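Local coordinates for DUF1805 domain-containing protein (Thermoplasma acidophilum, PDB 1QW2) that is of unknown function but belongs to the DUF1805 family and is a small alpha/beta protein found in an assembly of four chains, at residues Y46-M49 and E50-N53; V77-Q81 and E82-V86. All coordinates share one frame; numbering follows the deposited sequence.

Contact 1: residues Y46-M49 and E50-N53; sequences YLNM and ETSN
N53 N donates to M49 O at 2.9 Å with an N-H...O angle of 162°, a well-formed i to i+4 helical bond, while the N48 carbonyl O takes weaker bonds from T51 N and S52 N. N48 is the N-cap of helix 49-54. Its CG stands anti to the backbone N (chi1 -174°), which folds the amide back over the helix start; OD1 accepts two weak bonds, from E50 N at 2.9 Å and from T51 N at 3.4 Å. The other branch of the amide, ND2, donates to a water that donates to E50 OE1, and the amide and carboxylate planes lie 22° apart. ND2 also hydrogen-bonds to L47 O of the second subunit, and N48 ND2 of that subunit to L47 O here, so the cap lies at the subunit interface. With an alanine at N48, E50 N and T51 N would probably lose their side-chain acceptor, and the bridging water its amide donor. M49, a selenomethionine, is bent at chi2 and chi3, bringing SE within 3.8 Å of S52 CB. L47 CD1 reaches S52 OG at 3.6 Å, a hydroxyl hydrogen-bonded to Y41 OH; T51 OG1 bonds to G45 O of the second subunit.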
loop_
_atom_site.group_PDB
_atom_site.type_symbol
_atom_site.label_atom_id
_atom_site.label_comp_id
_atom_site.label_asym_id
_atom_site.label_seq_id
_atom_site.Cartn_x
_atom_site.Cartn_y
_atom_site.Cartn_z
ATOM N N TYR A 46 -15.145 -0.524 12.687
ATOM C CA TYR A 46 -15.823 -0.335 11.411
ATOM C C TYR A 46 -16.302 -1.654 10.800
ATOM O O TYR A 46 -17.085 -1.650 9.850
ATOM C CB TYR A 46 -14.911 0.393 10.420
ATOM C CG TYR A 46 -14.857 1.897 10.597
ATOM C CD1 TYR A 46 -16.009 2.679 10.480
ATOM C CD2 TYR A 46 -13.643 2.543 10.827
ATOM C CE1 TYR A 46 -15.948 4.075 10.583
ATOM C CE2 TYR A 46 -13.571 3.933 10.932
ATOM C CZ TYR A 46 -14.720 4.689 10.806
ATOM O OH TYR A 46 -14.639 6.064 10.871
ATOM N N LEU A 47 -15.855 -2.779 11.351
ATOM C CA LEU A 47 -16.274 -4.075 10.825
ATOM C C LEU A 47 -17.728 -4.390 11.133
ATOM O O LEU A 47 -18.189 -4.227 12.264
ATOM C CB LEU A 47 -15.405 -5.204 11.388
ATOM C CG LEU A 47 -15.831 -6.614 10.958
ATOM C CD1 LEU A 47 -15.630 -6.774 9.461
ATOM C CD2 LEU A 47 -15.019 -7.659 11.713
ATOM N N ASN A 48 -18.445 -4.834 10.104
ATOM C CA ASN A 48 -19.841 -5.234 10.232
ATOM C C ASN A 48 -19.808 -6.750 10.438
ATOM O O ASN A 48 -19.592 -7.500 9.486
ATOM C CB ASN A 48 -20.600 -4.910 8.945
ATOM C CG ASN A 48 -22.083 -5.160 9.065
ATOM O OD1 ASN A 48 -22.512 -6.113 9.721
ATOM N ND2 ASN A 48 -22.880 -4.311 8.420
HETATM N N MSE A 49 -20.002 -7.197 11.678
HETATM C CA MSE A 49 -19.968 -8.629 11.978
HETATM C C MSE A 49 -21.064 -9.413 11.259
HETATM O O MSE A 49 -20.902 -10.602 10.977
HETATM C CB MSE A 49 -20.059 -8.848 13.493
HETATM C CG MSE A 49 -19.961 -10.316 13.950
HETATM SE SE MSE A 49 -18.384 -11.280 13.356
HETATM C CE MSE A 49 -17.036 -10.302 14.330
ATOM N N GLU A 50 -22.182 -8.764 10.953
ATOM C CA GLU A 50 -23.248 -9.471 10.255
ATOM C C GLU A 50 -22.746 -9.903 8.879
ATOM O O GLU A 50 -23.104 -10.970 8.377
ATOM C CB GLU A 50 -24.487 -8.587 10.112
ATOM C CG GLU A 50 -25.058 -8.114 11.439
ATOM C CD GLU A 50 -26.434 -7.491 11.295
ATOM O OE1 GLU A 50 -26.620 -6.646 10.397
ATOM O OE2 GLU A 50 -27.329 -7.843 12.089
ATOM N N THR A 51 -21.902 -9.077 8.270
ATOM C CA THR A 51 -21.360 -9.407 6.961
ATOM C C THR A 51 -20.365 -10.560 7.086
ATOM O O THR A 51 -20.369 -11.487 6.275
ATOM C CB THR A 51 -20.682 -8.181 6.340
ATOM O OG1 THR A 51 -21.646 -7.125 6.251
ATOM C CG2 THR A 51 -20.160 -8.498 4.947
ATOM N N SER A 52 -19.516 -10.509 8.108
ATOM C CA SER A 52 -18.544 -11.572 8.325
ATOM C C SER A 52 -19.262 -12.909 8.484
ATOM O O SER A 52 -18.823 -13.927 7.942
ATOM C CB SER A 52 -17.716 -11.296 9.586
ATOM O OG SER A 52 -16.980 -10.093 9.462
ATOM N N ASN A 53 -20.353 -12.911 9.245
ATOM C CA ASN A 53 -21.108 -14.143 9.451
ATOM C C ASN A 53 -21.801 -14.575 8.166
ATOM O O ASN A 53 -21.848 -15.761 7.854
ATOM C CB ASN A 53 -22.157 -13.979 10.556
ATOM C CG ASN A 53 -21.563 -14.088 11.946
ATOM O OD1 ASN A 53 -20.613 -14.833 12.168
ATOM N ND2 ASN A 53 -22.141 -13.361 12.895
HETATM O O HOH W 1 -25.732 -5.186 8.166
#

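Contact 2: residues V77-Q81 and E82-V86; sequences VEASQ and EAQKV
A strand-to-helix turn with a serine N-cap joins strand 78-79, outermost in the mixed sheet of this chain, to the short helix 81-85, and S80 is the capping residue. Its OG accepts from A83 N at 3.1 Å with an N-H...O angle of 144°. With chi1 at 71°, OG sits between the backbone N and the carbonyl carbon, facing the helix start, and A83 CB packs against it at 3.3 Å. The same hydroxyl is hydrogen-bonded to D57 O and A59 N, so one atom fixes the helix start to the chain leading into strand 59-61. Behind the cap, backbone bonds follow from Q84 N to S80 O and from K85 N to Q81 O. Within the helix, E82 bends at chi2, and its OE1 forms a long, weak salt bridge with K85 NZ at 3.5 Å. Q84 reaches back to the strand: its CG lies 3.3 Å from S80 O and touches A79 CB, which also faces A83 CB at 4.3 Å. Beyond CG the chain is extended, and NE2 donates to A79 O at 3.0 Å, approaching from above the carbonyl plane, 43° out of it.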
loop_
_atom_site.group_PDB
_atom_site.type_symbol
_atom_site.label_atom_id
_atom_site.label_comp_id
_atom_site.label_asym_id
_atom_site.label_seq_id
_atom_site.Cartn_x
_atom_site.Cartn_y
_atom_site.Cartn_z
ATOM N N VAL A 77 -14.675 -8.174 20.959
ATOM C CA VAL A 77 -16.017 -7.726 21.325
ATOM C C VAL A 77 -17.056 -8.623 20.662
ATOM O O VAL A 77 -18.096 -8.945 21.248
ATOM C CB VAL A 77 -16.246 -6.260 20.902
ATOM C CG1 VAL A 77 -17.666 -5.830 21.242
ATOM C CG2 VAL A 77 -15.237 -5.363 21.610
ATOM N N GLU A 78 -16.760 -9.028 19.432
ATOM C CA GLU A 78 -17.627 -9.914 18.673
ATOM C C GLU A 78 -16.762 -10.929 17.941
ATOM O O GLU A 78 -15.694 -10.595 17.436
ATOM C CB GLU A 78 -18.445 -9.135 17.647
ATOM C CG GLU A 78 -19.599 -8.348 18.212
ATOM C CD GLU A 78 -20.407 -7.690 17.119
ATOM O OE1 GLU A 78 -20.011 -6.599 16.662
ATOM O OE2 GLU A 78 -21.427 -8.277 16.701
ATOM N N ALA A 79 -17.226 -12.170 17.900
ATOM C CA ALA A 79 -16.515 -13.239 17.213
ATOM C C ALA A 79 -17.487 -13.876 16.231
ATOM O O ALA A 79 -18.646 -14.124 16.573
ATOM C CB ALA A 79 -16.031 -14.284 18.218
ATOM N N SER A 80 -17.030 -14.140 15.012
ATOM C CA SER A 80 -17.909 -14.748 14.020
ATOM C C SER A 80 -18.224 -16.177 14.426
ATOM O O SER A 80 -17.563 -16.753 15.293
ATOM C CB SER A 80 -17.255 -14.752 12.638
ATOM O OG SER A 80 -16.190 -15.682 12.584
ATOM N N GLN A 81 -19.235 -16.752 13.788
ATOM C CA GLN A 81 -19.618 -18.120 14.097
ATOM C C GLN A 81 -18.466 -19.085 13.824
ATOM O O GLN A 81 -18.198 -19.976 14.631
ATOM C CB GLN A 81 -20.849 -18.508 13.283
ATOM C CG GLN A 81 -22.053 -17.632 13.579
ATOM C CD GLN A 81 -23.271 -18.016 12.776
ATOM O OE1 GLN A 81 -24.187 -18.664 13.286
ATOM N NE2 GLN A 81 -23.289 -17.627 11.508
ATOM N N GLU A 82 -17.778 -18.915 12.697
ATOM C CA GLU A 82 -16.651 -19.792 12.379
ATOM C C GLU A 82 -15.504 -19.577 13.370
ATOM O O GLU A 82 -14.733 -20.496 13.647
ATOM C CB GLU A 82 -16.155 -19.553 10.949
ATOM C CG GLU A 82 -17.088 -20.052 9.846
ATOM C CD GLU A 82 -17.327 -21.554 9.901
ATOM O OE1 GLU A 82 -16.417 -22.294 10.329
ATOM O OE2 GLU A 82 -18.424 -21.997 9.500
ATOM N N ALA A 83 -15.384 -18.365 13.900
ATOM C CA ALA A 83 -14.330 -18.077 14.864
ATOM C C ALA A 83 -14.659 -18.764 16.186
ATOM O O ALA A 83 -13.778 -19.293 16.862
ATOM C CB ALA A 83 -14.197 -16.568 15.068
ATOM N N GLN A 84 -15.936 -18.761 16.552
ATOM C CA GLN A 84 -16.355 -19.398 17.792
ATOM C C GLN A 84 -16.155 -20.904 17.700
ATOM O O GLN A 84 -15.853 -21.559 18.699
ATOM C CB GLN A 84 -17.822 -19.080 18.079
ATOM C CG GLN A 84 -18.076 -17.615 18.397
ATOM C CD GLN A 84 -19.537 -17.324 18.677
ATOM O OE1 GLN A 84 -20.143 -17.926 19.566
ATOM N NE2 GLN A 84 -20.111 -16.395 17.922
ATOM N N LYS A 85 -16.319 -21.450 16.500
ATOM C CA LYS A 85 -16.142 -22.884 16.296
ATOM C C LYS A 85 -14.710 -23.324 16.593
ATOM O O LYS A 85 -14.482 -24.470 16.977
ATOM C CB LYS A 85 -16.527 -23.269 14.865
ATOM C CG LYS A 85 -18.033 -23.245 14.611
ATOM C CD LYS A 85 -18.368 -23.510 13.150
ATOM C CE LYS A 85 -17.920 -24.892 12.703
ATOM N NZ LYS A 85 -18.234 -25.126 11.264
ATOM N N VAL A 86 -13.744 -22.424 16.423
ATOM C CA VAL A 86 -12.357 -22.782 16.708
ATOM C C VAL A 86 -11.915 -22.325 18.095
ATOM O O VAL A 86 -10.721 -22.297 18.400
ATOM C CB VAL A 86 -11.381 -22.237 15.636
ATOM C CG1 VAL A 86 -11.664 -22.901 14.297
ATOM C CG2 VAL A 86 -11.504 -20.733 15.522
#

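In the fold
Along the chain, contact 1 (46-53) closes before contact 2 (77-86) opens, yet their centres lie about 11 Å apart and both belong to the DUF1805 region of the chain. Each is the capped start of a short helix: helix 49-54 follows strand 41-43, and helix 81-85 follows strand 78-79. Strand 59-61 lies between those two strands in the sheet. The two helices meet directly: N53 OD1, near the end of helix 49-54, lies 2.9 Å from Q81 N, a probable hydrogen bond, and M49 SE packs 3.6 Å from S80 CA. Contact 1 also meets the second subunit, whereas no other chain of the assembly touches contact 2, so helix 49-54 stands between the subunit interface and the turn after strand 78-79.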